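Side-chain contacts in amine Dehydrogenase (Pseudomonas putida, PDB 1JMX), which probably carries electrons through two covalently bound c-type hemes, as the heme-bearing alpha subunit of a quinohemoprotein amine dehydrogenase: residues K32-W37 and G235-G240; A185-M190 and T303-G308; A377-N382 and M457-G462; K465-L470 and T476-M481. All blocks are in the same frame, centred on the assembly; numbering follows the deposited sequence.

The four contacts follow the chain from the heme-binding region to the last beta domain. Contact 1 joins the helix 34-48, in the heme-binding region, to the strand 237-244 of the closed antiparallel barrel. Contact 2 starts on the strand 182-190 of that same barrel and reaches the next sheet. Their segments alternate along the chain, and their centres lie about 25 Å apart. Contacts 3 and 4 come later, in series, both within the last beta domain. Their centres are about 21 Å apart, and A377 CB touches M481 SD at 3.9 Å. Contacts 1 and 2 therefore join domains, while 3 and 4 lie inside one.

Contact 1 (K32-W37 and G235-G240)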
loop_
_atom_site.group_PDB
_atom_site.type_symbol
_atom_site.label_atom_id
_atom_site.label_comp_id
_atom_site.label_asym_id
_atom_site.label_seq_id
_atom_site.Cartn_x
_atom_site.Cartn_y
_atom_site.Cartn_z
ATOM N N LYS A 32 -6.876 19.703 -9.993
ATOM C CA LYS A 32 -7.170 18.523 -9.181
ATOM C C LYS A 32 -8.515 18.659 -8.465
ATOM O O LYS A 32 -9.156 19.718 -8.492
ATOM C CB LYS A 32 -6.091 18.330 -8.100
ATOM C CG LYS A 32 -4.662 18.694 -8.484
ATOM C CD LYS A 32 -3.792 18.748 -7.234
ATOM C CE LYS A 32 -2.427 19.365 -7.502
ATOM N NZ LYS A 32 -1.439 18.390 -7.972
ATOM N N THR A 33 -8.913 17.583 -7.794
ATOM C CA THR A 33 -10.150 17.557 -7.022
ATOM C C THR A 33 -9.852 18.261 -5.695
ATOM O O THR A 33 -8.695 18.574 -5.407
ATOM C CB THR A 33 -10.595 16.094 -6.719
ATOM O OG1 THR A 33 -9.606 15.440 -5.913
ATOM C CG2 THR A 33 -10.806 15.308 -8.005
ATOM N N PRO A 34 -10.891 18.557 -4.890
ATOM C CA PRO A 34 -10.700 19.222 -3.593
ATOM C C PRO A 34 -9.744 18.451 -2.669
ATOM O O PRO A 34 -8.888 19.052 -2.016
ATOM C CB PRO A 34 -12.116 19.262 -3.029
ATOM C CG PRO A 34 -12.937 19.464 -4.259
ATOM C CD PRO A 34 -12.326 18.483 -5.228
ATOM N N GLU A 35 -9.880 17.126 -2.620
ATOM C CA GLU A 35 -8.989 16.327 -1.781
ATOM C C GLU A 35 -7.603 16.214 -2.398
ATOM O O GLU A 35 -6.643 15.927 -1.702
ATOM C CB GLU A 35 -9.554 14.938 -1.425
ATOM C CG GLU A 35 -10.596 14.343 -2.344
ATOM C CD GLU A 35 -11.941 15.026 -2.237
ATOM O OE1 GLU A 35 -12.374 15.601 -3.242
ATOM O OE2 GLU A 35 -12.562 15.000 -1.161
ATOM N N GLY A 36 -7.513 16.434 -3.708
ATOM C CA GLY A 36 -6.230 16.395 -4.384
ATOM C C GLY A 36 -5.436 17.618 -3.945
ATOM O O GLY A 36 -4.257 17.520 -3.593
ATOM N N TRP A 37 -6.097 18.773 -3.941
ATOM C CA TRP A 37 -5.457 20.009 -3.510
ATOM C C TRP A 37 -5.032 19.914 -2.053
ATOM O O TRP A 37 -3.915 20.300 -1.716
ATOM C CB TRP A 37 -6.356 21.226 -3.755
ATOM C CG TRP A 37 -6.318 21.672 -5.183
ATOM C CD1 TRP A 37 -7.352 21.680 -6.068
ATOM C CD2 TRP A 37 -5.166 22.119 -5.905
ATOM N NE1 TRP A 37 -6.916 22.097 -7.302
ATOM C CE2 TRP A 37 -5.578 22.375 -7.231
ATOM C CE3 TRP A 37 -3.819 22.325 -5.562
ATOM C CZ2 TRP A 37 -4.695 22.827 -8.216
ATOM C CZ3 TRP A 37 -2.939 22.774 -6.546
ATOM C CH2 TRP A 37 -3.384 23.019 -7.857
ATOM N N GLY A 235 -18.740 24.361 -7.994
ATOM C CA GLY A 235 -20.125 24.336 -8.430
ATOM C C GLY A 235 -20.873 23.019 -8.415
ATOM O O GLY A 235 -22.071 23.011 -8.690
ATOM N N TYR A 236 -20.199 21.914 -8.096
ATOM C CA TYR A 236 -20.864 20.611 -8.057
ATOM C C TYR A 236 -20.315 19.649 -7.011
ATOM O O TYR A 236 -21.042 18.776 -6.548
ATOM C CB TYR A 236 -20.862 19.942 -9.440
ATOM C CG TYR A 236 -19.547 19.307 -9.857
ATOM C CD1 TYR A 236 -19.395 17.920 -9.869
ATOM C CD2 TYR A 236 -18.465 20.092 -10.250
ATOM C CE1 TYR A 236 -18.200 17.330 -10.265
ATOM C CE2 TYR A 236 -17.265 19.516 -10.646
ATOM C CZ TYR A 236 -17.140 18.138 -10.655
ATOM O OH TYR A 236 -15.969 17.569 -11.082
ATOM N N GLU A 237 -19.046 19.813 -6.629
ATOM C CA GLU A 237 -18.418 18.939 -5.635
ATOM C C GLU A 237 -18.849 19.225 -4.203
ATOM O O GLU A 237 -18.249 20.031 -3.490
ATOM C CB GLU A 237 -16.893 18.972 -5.757
ATOM C CG GLU A 237 -16.343 18.277 -7.001
ATOM C CD GLU A 237 -16.435 16.748 -6.951
ATOM O OE1 GLU A 237 -17.083 16.180 -6.044
ATOM O OE2 GLU A 237 -15.845 16.101 -7.839
ATOM N N TRP A 238 -19.885 18.507 -3.788
ATOM C CA TRP A 238 -20.471 18.630 -2.466
ATOM C C TRP A 238 -19.733 17.811 -1.413
ATOM O O TRP A 238 -19.581 16.599 -1.546
ATOM C CB TRP A 238 -21.934 18.196 -2.544
ATOM C CG TRP A 238 -22.651 18.109 -1.237
ATOM C CD1 TRP A 238 -22.612 17.075 -0.343
ATOM C CD2 TRP A 238 -23.577 19.064 -0.707
ATOM N NE1 TRP A 238 -23.463 17.323 0.705
ATOM C CE2 TRP A 238 -24.070 18.535 0.509
ATOM C CE3 TRP A 238 -24.042 20.312 -1.142
ATOM C CZ2 TRP A 238 -25.012 19.216 1.296
ATOM C CZ3 TRP A 238 -24.973 20.986 -0.363
ATOM C CH2 TRP A 238 -25.448 20.436 0.844
ATOM N N ARG A 239 -19.289 18.488 -0.357
ATOM C CA ARG A 239 -18.591 17.842 0.744
ATOM C C ARG A 239 -19.299 18.223 2.027
ATOM O O ARG A 239 -19.355 19.390 2.386
ATOM C CB ARG A 239 -17.127 18.288 0.804
ATOM C CG ARG A 239 -16.311 17.845 -0.380
ATOM C CD ARG A 239 -16.230 16.333 -0.464
ATOM N NE ARG A 239 -15.462 15.919 -1.630
ATOM C CZ ARG A 239 -15.932 15.941 -2.870
ATOM N NH1 ARG A 239 -17.169 16.341 -3.109
ATOM N NH2 ARG A 239 -15.149 15.608 -3.878
ATOM N N GLY A 240 -19.830 17.238 2.734
ATOM C CA GLY A 240 -20.532 17.549 3.956
ATOM C C GLY A 240 -20.230 16.641 5.119
ATOM O O GLY A 240 -19.586 15.606 4.974
#
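E35 and R239 form a salt bridge between the start of the helix 34-48 and the strand 237-244. R239 presents its guanidinium side-on, so NE and NH2 each meet a different carboxylate oxygen. R239 NE reaches the syn lone pair of E35 OE2 at 3.1 Å, and this bond is almost straight (178°). R239 NH2 meets E35 OE1 at 2.8 Å, also on the syn side but out of the carboxylate plane. The two flat groups are 24° apart.

A second carboxylate meets the other end of the guanidinium. R239 NH1 and NH2 both bind E237 OE1, with NH1 at 2.9 Å, and both come from the same face of that carboxylate. E35, E237 and R239 thus make a salt-bridge network, in which the arginine probably offsets two like charges. An alanine in place of R239 would probably leave E35 without its mate across the domain boundary and let its carboxylate turn.

Two weak hydrogen bonds lie within the segments. R239 NH1 donates to W238 O. T33 is the N-cap of the helix, with OG1 accepting from G36 N.

The apolar contact is small: P34 CG packs on E237 CB at 4.3 Å. P34 CD is in plain van der Waals contact with R239 NH2, at 4.2 Å.

E237 OE2 has a further salt bridge to R79. P34 also touches A65 of the helix 54-67 and Y233 of the strand 223-233. K32 and W37 of the same segment touch the hemes. The contact thus ties the heme-binding region to the wall of the barrel.

Contact 2 (A185-M190 and T303-G308)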
loop_
_atom_site.group_PDB
_atom_site.type_symbol
_atom_site.label_atom_id
_atom_site.label_comp_id
_atom_site.label_asym_id
_atom_site.label_seq_id
_atom_site.Cartn_x
_atom_site.Cartn_y
_atom_site.Cartn_z
ATOM N N ALA A 185 -35.389 15.019 -1.372
ATOM C CA ALA A 185 -35.826 13.663 -1.051
ATOM C C ALA A 185 -34.677 12.724 -1.368
ATOM O O ALA A 185 -34.126 12.768 -2.467
ATOM C CB ALA A 185 -37.050 13.287 -1.887
ATOM N N PHE A 186 -34.290 11.890 -0.411
ATOM C CA PHE A 186 -33.202 10.960 -0.660
ATOM C C PHE A 186 -33.534 9.487 -0.417
ATOM O O PHE A 186 -34.458 9.135 0.326
ATOM C CB PHE A 186 -31.928 11.368 0.109
ATOM C CG PHE A 186 -31.998 11.140 1.598
ATOM C CD1 PHE A 186 -32.316 12.184 2.459
ATOM C CD2 PHE A 186 -31.724 9.884 2.140
ATOM C CE1 PHE A 186 -32.361 11.986 3.841
ATOM C CE2 PHE A 186 -31.769 9.676 3.520
ATOM C CZ PHE A 186 -32.087 10.730 4.372
ATOM N N SER A 187 -32.746 8.641 -1.068
ATOM C CA SER A 187 -32.864 7.199 -0.974
ATOM C C SER A 187 -31.433 6.680 -0.976
ATOM O O SER A 187 -30.553 7.267 -1.600
ATOM C CB SER A 187 -33.620 6.654 -2.184
ATOM O OG SER A 187 -33.748 5.253 -2.099
ATOM N N GLY A 188 -31.204 5.585 -0.271
ATOM C CA GLY A 188 -29.877 5.017 -0.213
ATOM C C GLY A 188 -29.890 3.620 0.367
ATOM O O GLY A 188 -30.933 3.121 0.790
ATOM N N HIS A 189 -28.721 2.991 0.401
ATOM C CA HIS A 189 -28.594 1.645 0.925
ATOM C C HIS A 189 -27.243 1.419 1.580
ATOM O O HIS A 189 -26.204 1.737 1.003
ATOM C CB HIS A 189 -28.774 0.628 -0.202
ATOM C CG HIS A 189 -28.778 -0.793 0.267
ATOM N ND1 HIS A 189 -27.620 -1.494 0.525
ATOM C CD2 HIS A 189 -29.798 -1.633 0.560
ATOM C CE1 HIS A 189 -27.926 -2.701 0.962
ATOM N NE2 HIS A 189 -29.241 -2.811 0.993
ATOM N N MET A 190 -27.263 0.881 2.790
ATOM C CA MET A 190 -26.034 0.574 3.498
ATOM C C MET A 190 -25.847 -0.944 3.491
ATOM O O MET A 190 -26.723 -1.684 3.933
ATOM C CB MET A 190 -26.086 1.092 4.933
ATOM C CG MET A 190 -24.778 0.912 5.691
ATOM S SD MET A 190 -24.855 1.474 7.393
ATOM C CE MET A 190 -24.321 3.149 7.208
ATOM N N THR A 303 -42.582 0.679 0.125
ATOM C CA THR A 303 -42.608 2.124 0.208
ATOM C C THR A 303 -41.881 2.735 -0.988
ATOM O O THR A 303 -40.841 2.250 -1.412
ATOM C CB THR A 303 -42.054 2.638 1.559
ATOM O OG1 THR A 303 -41.160 3.735 1.334
ATOM C CG2 THR A 303 -41.356 1.534 2.332
ATOM N N LEU A 304 -42.517 3.727 -1.600
ATOM C CA LEU A 304 -41.970 4.423 -2.755
ATOM C C LEU A 304 -41.338 5.727 -2.295
ATOM O O LEU A 304 -41.907 6.454 -1.481
ATOM C CB LEU A 304 -43.067 4.701 -3.791
ATOM C CG LEU A 304 -43.679 3.514 -4.549
ATOM C CD1 LEU A 304 -42.575 2.726 -5.251
ATOM C CD2 LEU A 304 -44.461 2.611 -3.605
ATOM N N VAL A 305 -40.137 5.998 -2.793
ATOM C CA VAL A 305 -39.408 7.207 -2.429
ATOM C C VAL A 305 -39.315 8.072 -3.672
ATOM O O VAL A 305 -39.166 7.553 -4.784
ATOM C CB VAL A 305 -37.975 6.867 -1.930
ATOM C CG1 VAL A 305 -37.337 8.082 -1.273
ATOM C CG2 VAL A 305 -38.016 5.693 -0.966
ATOM N N GLY A 306 -39.444 9.384 -3.498
ATOM C CA GLY A 306 -39.360 10.264 -4.646
ATOM C C GLY A 306 -39.684 11.708 -4.367
ATOM O O GLY A 306 -39.793 12.129 -3.216
ATOM N N SER A 307 -39.815 12.473 -5.443
ATOM C CA SER A 307 -40.132 13.886 -5.350
ATOM C C SER A 307 -41.340 14.212 -6.227
ATOM O O SER A 307 -41.397 13.818 -7.393
ATOM C CB SER A 307 -38.921 14.719 -5.780
ATOM O OG SER A 307 -39.198 16.108 -5.707
ATOM N N GLY A 308 -42.305 14.928 -5.650
ATOM C CA GLY A 308 -43.503 15.305 -6.382
ATOM C C GLY A 308 -44.385 14.120 -6.726
ATOM O O GLY A 308 -44.893 14.018 -7.850
#
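V305 packs on F186 and S187, where the closed antiparallel barrel meets the mixed sheet that follows it. The strand 185-190 belongs to the barrel and the strand 303-307 to the mixed sheet. Their axes approach to 6.4 Å, with 136° between their N-to-C directions. The strands pack against each other and do not pair.

V305 CG1 points at the barrel strand and touches two neighbours on it. It lies 3.5 Å from F186 O and 4.1 Å from S187 CB. This methyl is anti to the backbone N of V305 (chi1 -168°), which turns it onto the barrel strand. Further along, the methyl of A185 packs on the backbone of G306.

The second shell holds the barrel strand in place. A185 and S187 make backbone hydrogen bonds to V279 and T277 of the strand 269-280, and F186 makes one to G198 of the strand 194-204. The CB of F186 points away from the mixed sheet, and its ring meets that of F276. S187 also touches L287 and A288 of the strand 285-295. V305 touches Q290 of that strand, its neighbour in its own sheet. S307 OG is hydrogen-bonded to K283 O. The closest approach is that of A185 CB to G306 O, at 3.3 Å.

Contact 3 (A377-N382 and M457-G462); sequences ARIGEN and MTNNAG
I379 lays its two arms over the backbone and side chains of N459 and N460. Its CG2 methyl rests on the peptide after N460, 3.4 Å from N460 O. The same methyl is 4.2 Å from N460 CB. The longer arm ends at CD1, which lies 3.7 Å from N459 CB and 4.0 Å from N459 ND2. The side chains of I379 and N459 cross at about a right angle. CD1 touches N459 at its CB and at its amide nitrogen.

The torsions of I379 explain this split. CG1 stands between the backbone N and the carbonyl carbon (chi1 59°), and CD1 extends straight on from it (chi2 -177°). One branch therefore reaches N459 while the other reaches N460.

N460 is the centre of an inverse gamma turn, closed by A461 N to N459 O at 2.8 Å. The isoleucine lies against one side of this turn, at N460 O. The amides are held by other partners. N460 ND2 bonds to G447 O. N459 OD1 accepts from the backbone of another protein chain, and N459 ND2 donates to an acidic side chain there. The contact thus stands beside a subunit interface.

I379 follows the strand 367-378 and also touches V483 of the strand 476-484, its parallel neighbour in the sheet. On the other side of the contact, the loop 457-461 leads into the strand 462-470.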
loop_
_atom_site.group_PDB
_atom_site.type_symbol
_atom_site.label_atom_id
_atom_site.label_comp_id
_atom_site.label_asym_id
_atom_site.label_seq_id
_atom_site.Cartn_x
_atom_site.Cartn_y
_atom_site.Cartn_z
ATOM N N ALA A 377 -10.606 -6.869 4.556
ATOM C CA ALA A 377 -10.906 -6.529 5.944
ATOM C C ALA A 377 -9.537 -6.305 6.582
ATOM O O ALA A 377 -8.548 -6.887 6.142
ATOM C CB ALA A 377 -11.631 -7.683 6.626
ATOM N N ARG A 378 -9.450 -5.451 7.592
ATOM C CA ARG A 378 -8.153 -5.202 8.212
ATOM C C ARG A 378 -8.207 -5.224 9.732
ATOM O O ARG A 378 -9.155 -4.745 10.343
ATOM C CB ARG A 378 -7.580 -3.855 7.739
ATOM C CG ARG A 378 -7.851 -3.532 6.272
ATOM C CD ARG A 378 -7.260 -2.204 5.825
ATOM N NE ARG A 378 -5.836 -2.349 5.592
ATOM C CZ ARG A 378 -5.224 -2.148 4.430
ATOM N NH1 ARG A 378 -5.901 -1.765 3.355
ATOM N NH2 ARG A 378 -3.930 -2.405 4.337
ATOM N N ILE A 379 -7.191 -5.809 10.345
ATOM C CA ILE A 379 -7.120 -5.844 11.791
ATOM C C ILE A 379 -6.877 -4.402 12.232
ATOM O O ILE A 379 -6.483 -3.561 11.433
ATOM C CB ILE A 379 -5.975 -6.772 12.303
ATOM C CG1 ILE A 379 -4.616 -6.302 11.773
ATOM C CG2 ILE A 379 -6.250 -8.224 11.901
ATOM C CD1 ILE A 379 -3.448 -7.196 12.176
ATOM N N GLY A 380 -7.160 -4.116 13.493
ATOM C CA GLY A 380 -6.968 -2.776 14.000
ATOM C C GLY A 380 -7.202 -2.723 15.491
ATOM O O GLY A 380 -7.348 -3.763 16.143
ATOM N N GLU A 381 -7.220 -1.504 16.025
ATOM C CA GLU A 381 -7.433 -1.250 17.444
ATOM C C GLU A 381 -6.525 -2.114 18.315
ATOM O O GLU A 381 -5.419 -2.444 17.896
ATOM C CB GLU A 381 -8.920 -1.405 17.787
ATOM C CG GLU A 381 -9.775 -0.254 17.232
ATOM C CD GLU A 381 -11.200 -0.660 16.872
ATOM O OE1 GLU A 381 -11.846 -1.384 17.671
ATOM O OE2 GLU A 381 -11.675 -0.250 15.786
ATOM N N ASN A 382 -6.981 -2.484 19.508
ATOM C CA ASN A 382 -6.188 -3.289 20.441
ATOM C C ASN A 382 -5.002 -2.447 20.935
ATOM O O ASN A 382 -3.970 -2.974 21.344
ATOM C CB ASN A 382 -5.722 -4.603 19.780
ATOM C CG ASN A 382 -5.080 -5.583 20.768
ATOM O OD1 ASN A 382 -4.228 -6.384 20.389
ATOM N ND2 ASN A 382 -5.493 -5.527 22.034
ATOM N N MET A 457 3.595 -16.393 16.354
ATOM C CA MET A 457 2.977 -15.253 17.043
ATOM C C MET A 457 2.416 -14.244 16.045
ATOM O O MET A 457 2.396 -13.040 16.295
ATOM C CB MET A 457 3.976 -14.583 18.005
ATOM C CG MET A 457 5.109 -13.806 17.322
ATOM S SD MET A 457 6.493 -13.413 18.410
ATOM C CE MET A 457 5.601 -12.866 19.903
ATOM N N THR A 458 1.902 -14.762 14.937
ATOM C CA THR A 458 1.372 -13.930 13.867
ATOM C C THR A 458 0.087 -13.145 14.162
ATOM O O THR A 458 -0.559 -13.330 15.193
ATOM C CB THR A 458 1.210 -14.749 12.560
ATOM O OG1 THR A 458 1.063 -13.854 11.453
ATOM C CG2 THR A 458 -0.003 -15.670 12.637
ATOM N N ASN A 459 -0.250 -12.240 13.253
ATOM C CA ASN A 459 -1.446 -11.416 13.383
ATOM C C ASN A 459 -2.719 -12.216 13.128
ATOM O O ASN A 459 -2.695 -13.306 12.554
ATOM C CB ASN A 459 -1.401 -10.245 12.396
ATOM C CG ASN A 459 -0.059 -9.563 12.367
ATOM O OD1 ASN A 459 0.777 -9.876 11.527
ATOM N ND2 ASN A 459 0.161 -8.639 13.293
ATOM N N ASN A 460 -3.841 -11.621 13.507
ATOM C CA ASN A 460 -5.147 -12.224 13.337
ATOM C C ASN A 460 -5.653 -12.008 11.911
ATOM O O ASN A 460 -6.774 -11.547 11.683
ATOM C CB ASN A 460 -6.102 -11.648 14.385
ATOM C CG ASN A 460 -5.645 -11.950 15.801
ATOM O OD1 ASN A 460 -5.239 -13.075 16.101
ATOM N ND2 ASN A 460 -5.681 -10.947 16.666
ATOM N N ALA A 461 -4.779 -12.319 10.959
ATOM C CA ALA A 461 -5.074 -12.204 9.542
ATOM C C ALA A 461 -5.631 -13.551 9.069
ATOM O O ALA A 461 -5.489 -14.561 9.762
ATOM C CB ALA A 461 -3.798 -11.845 8.768
ATOM N N GLY A 462 -6.276 -13.560 7.905
ATOM C CA GLY A 462 -6.833 -14.794 7.383
ATOM C C GLY A 462 -7.312 -14.739 5.945
ATOM O O GLY A 462 -7.586 -13.668 5.407
#

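Contact 4 (K465-L470 and T476-M481); sequences KVIATL and TGEGHM
The beta hairpin of strands 462-470 and 476-484 contains this contact, with V466 and A468 bonded to G479 and G477. V466 N donates to G479 O at 2.9 Å, and G479 N returns a bond to V466 O. The A468 and G477 pair does the same, with A468 N to G477 O at 3.0 Å. These are antiparallel hydrogen-bonded pairs. K465 with H480, I467 with E478 and T469 with T476 are the non-hydrogen-bonded ones.

The hairpin is part of the mixed sheet of the last beta domain, where its strands also pair with 406-420 and 367-378. On one face the K465 chain passes at a slant across that of E478. It runs out extended from the backbone as far as CD, 3.8 Å from E478 CD, and bends at chi3 (61°). K465 NZ is 4.1 Å from E478 OE2, beyond a salt bridge. A serine here lacks the long chain and the ammonium, and would probably leave the E478 carboxylate without its nearby opposite charge and freer to turn. On the same face T469 CG2 and T476 CG2 meet tightly, at 3.3 Å.

On the other face V466 CG2 packs on M481 CB at 3.7 Å. Both residues also touch F393 of the strand 391-400. G477 and G479 add no side chains there, and V466 CB lies 4.0 Å from G479 O.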
loop_
_atom_site.group_PDB
_atom_site.type_symbol
_atom_site.label_atom_id
_atom_site.label_comp_id
_atom_site.label_asym_id
_atom_site.label_seq_id
_atom_site.Cartn_x
_atom_site.Cartn_y
_atom_site.Cartn_z
ATOM N N LYS A 465 -13.501 -17.579 3.188
ATOM C CA LYS A 465 -14.548 -17.818 2.210
ATOM C C LYS A 465 -15.826 -17.392 2.915
ATOM O O LYS A 465 -16.137 -17.883 3.996
ATOM C CB LYS A 465 -14.598 -19.303 1.836
ATOM C CG LYS A 465 -15.352 -19.592 0.557
ATOM C CD LYS A 465 -14.933 -20.922 -0.066
ATOM C CE LYS A 465 -15.200 -22.107 0.869
ATOM N NZ LYS A 465 -15.060 -23.424 0.154
ATOM N N VAL A 466 -16.506 -16.413 2.338
ATOM C CA VAL A 466 -17.737 -15.876 2.901
ATOM C C VAL A 466 -18.957 -16.592 2.331
ATOM O O VAL A 466 -19.277 -16.436 1.155
ATOM C CB VAL A 466 -17.825 -14.360 2.623
ATOM C CG1 VAL A 466 -19.159 -13.805 3.076
ATOM C CG2 VAL A 466 -16.678 -13.642 3.328
ATOM N N ILE A 467 -19.640 -17.368 3.174
ATOM C CA ILE A 467 -20.819 -18.122 2.743
ATOM C C ILE A 467 -22.139 -17.520 3.211
ATOM O O ILE A 467 -22.355 -17.323 4.405
ATOM C CB ILE A 467 -20.793 -19.594 3.257
ATOM C CG1 ILE A 467 -19.399 -20.206 3.106
ATOM C CG2 ILE A 467 -21.833 -20.435 2.507
ATOM C CD1 ILE A 467 -18.916 -20.261 1.715
ATOM N N ALA A 468 -23.012 -17.236 2.250
ATOM C CA ALA A 468 -24.343 -16.707 2.529
ATOM C C ALA A 468 -25.336 -17.798 2.141
ATOM O O ALA A 468 -25.185 -18.440 1.102
ATOM C CB ALA A 468 -24.613 -15.462 1.705
ATOM N N THR A 469 -26.314 -18.052 3.001
ATOM C CA THR A 469 -27.320 -19.060 2.704
ATOM C C THR A 469 -28.676 -18.392 2.848
ATOM O O THR A 469 -29.039 -17.923 3.923
ATOM C CB THR A 469 -27.202 -20.297 3.620
ATOM O OG1 THR A 469 -27.376 -19.906 4.981
ATOM C CG2 THR A 469 -25.844 -20.949 3.475
ATOM N N LEU A 470 -29.383 -18.288 1.730
ATOM C CA LEU A 470 -30.684 -17.651 1.692
ATOM C C LEU A 470 -31.715 -18.211 2.665
ATOM O O LEU A 470 -31.852 -19.423 2.827
ATOM C CB LEU A 470 -31.227 -17.684 0.271
ATOM C CG LEU A 470 -31.392 -16.316 -0.378
ATOM C CD1 LEU A 470 -30.137 -15.485 -0.171
ATOM C CD2 LEU A 470 -31.714 -16.495 -1.855
ATOM N N THR A 476 -27.316 -21.206 -1.564
ATOM C CA THR A 476 -26.048 -20.643 -1.117
ATOM C C THR A 476 -25.282 -19.780 -2.129
ATOM O O THR A 476 -25.408 -19.937 -3.341
ATOM C CB THR A 476 -25.116 -21.755 -0.598
ATOM O OG1 THR A 476 -24.833 -22.669 -1.657
ATOM C CG2 THR A 476 -25.774 -22.513 0.531
ATOM N N GLY A 477 -24.474 -18.875 -1.583
ATOM C CA GLY A 477 -23.651 -17.972 -2.368
ATOM C C GLY A 477 -22.286 -17.906 -1.708
ATOM O O GLY A 477 -22.171 -18.022 -0.489
ATOM N N GLU A 478 -21.250 -17.686 -2.505
ATOM C CA GLU A 478 -19.887 -17.643 -1.991
ATOM C C GLU A 478 -19.083 -16.396 -2.356
ATOM O O GLU A 478 -19.078 -15.952 -3.505
ATOM C CB GLU A 478 -19.137 -18.870 -2.480
ATOM C CG GLU A 478 -18.697 -19.781 -1.379
ATOM C CD GLU A 478 -18.275 -21.145 -1.885
ATOM O OE1 GLU A 478 -17.518 -21.204 -2.887
ATOM O OE2 GLU A 478 -18.712 -22.157 -1.279
ATOM N N GLY A 479 -18.353 -15.882 -1.375
ATOM C CA GLY A 479 -17.529 -14.707 -1.578
ATOM C C GLY A 479 -16.129 -14.977 -1.057
ATOM O O GLY A 479 -15.879 -16.008 -0.434
ATOM N N HIS A 480 -15.213 -14.055 -1.331
ATOM C CA HIS A 480 -13.830 -14.187 -0.897
ATOM C C HIS A 480 -13.400 -12.945 -0.141
ATOM O O HIS A 480 -13.467 -11.833 -0.661
ATOM C CB HIS A 480 -12.910 -14.400 -2.102
ATOM C CG HIS A 480 -11.487 -14.703 -1.739
ATOM N ND1 HIS A 480 -10.466 -14.692 -2.663
ATOM C CD2 HIS A 480 -10.919 -15.048 -0.560
ATOM C CE1 HIS A 480 -9.333 -15.018 -2.073
ATOM N NE2 HIS A 480 -9.582 -15.239 -0.796
ATOM N N MET A 481 -12.947 -13.151 1.089
ATOM C CA MET A 481 -12.483 -12.060 1.924
ATOM C C MET A 481 -11.114 -12.361 2.519
ATOM O O MET A 481 -10.838 -13.477 2.951
ATOM C CB MET A 481 -13.480 -11.788 3.055
ATOM C CG MET A 481 -13.013 -10.723 4.040
ATOM S SD MET A 481 -14.051 -10.534 5.487
ATOM C CE MET A 481 -13.935 -12.159 6.204
#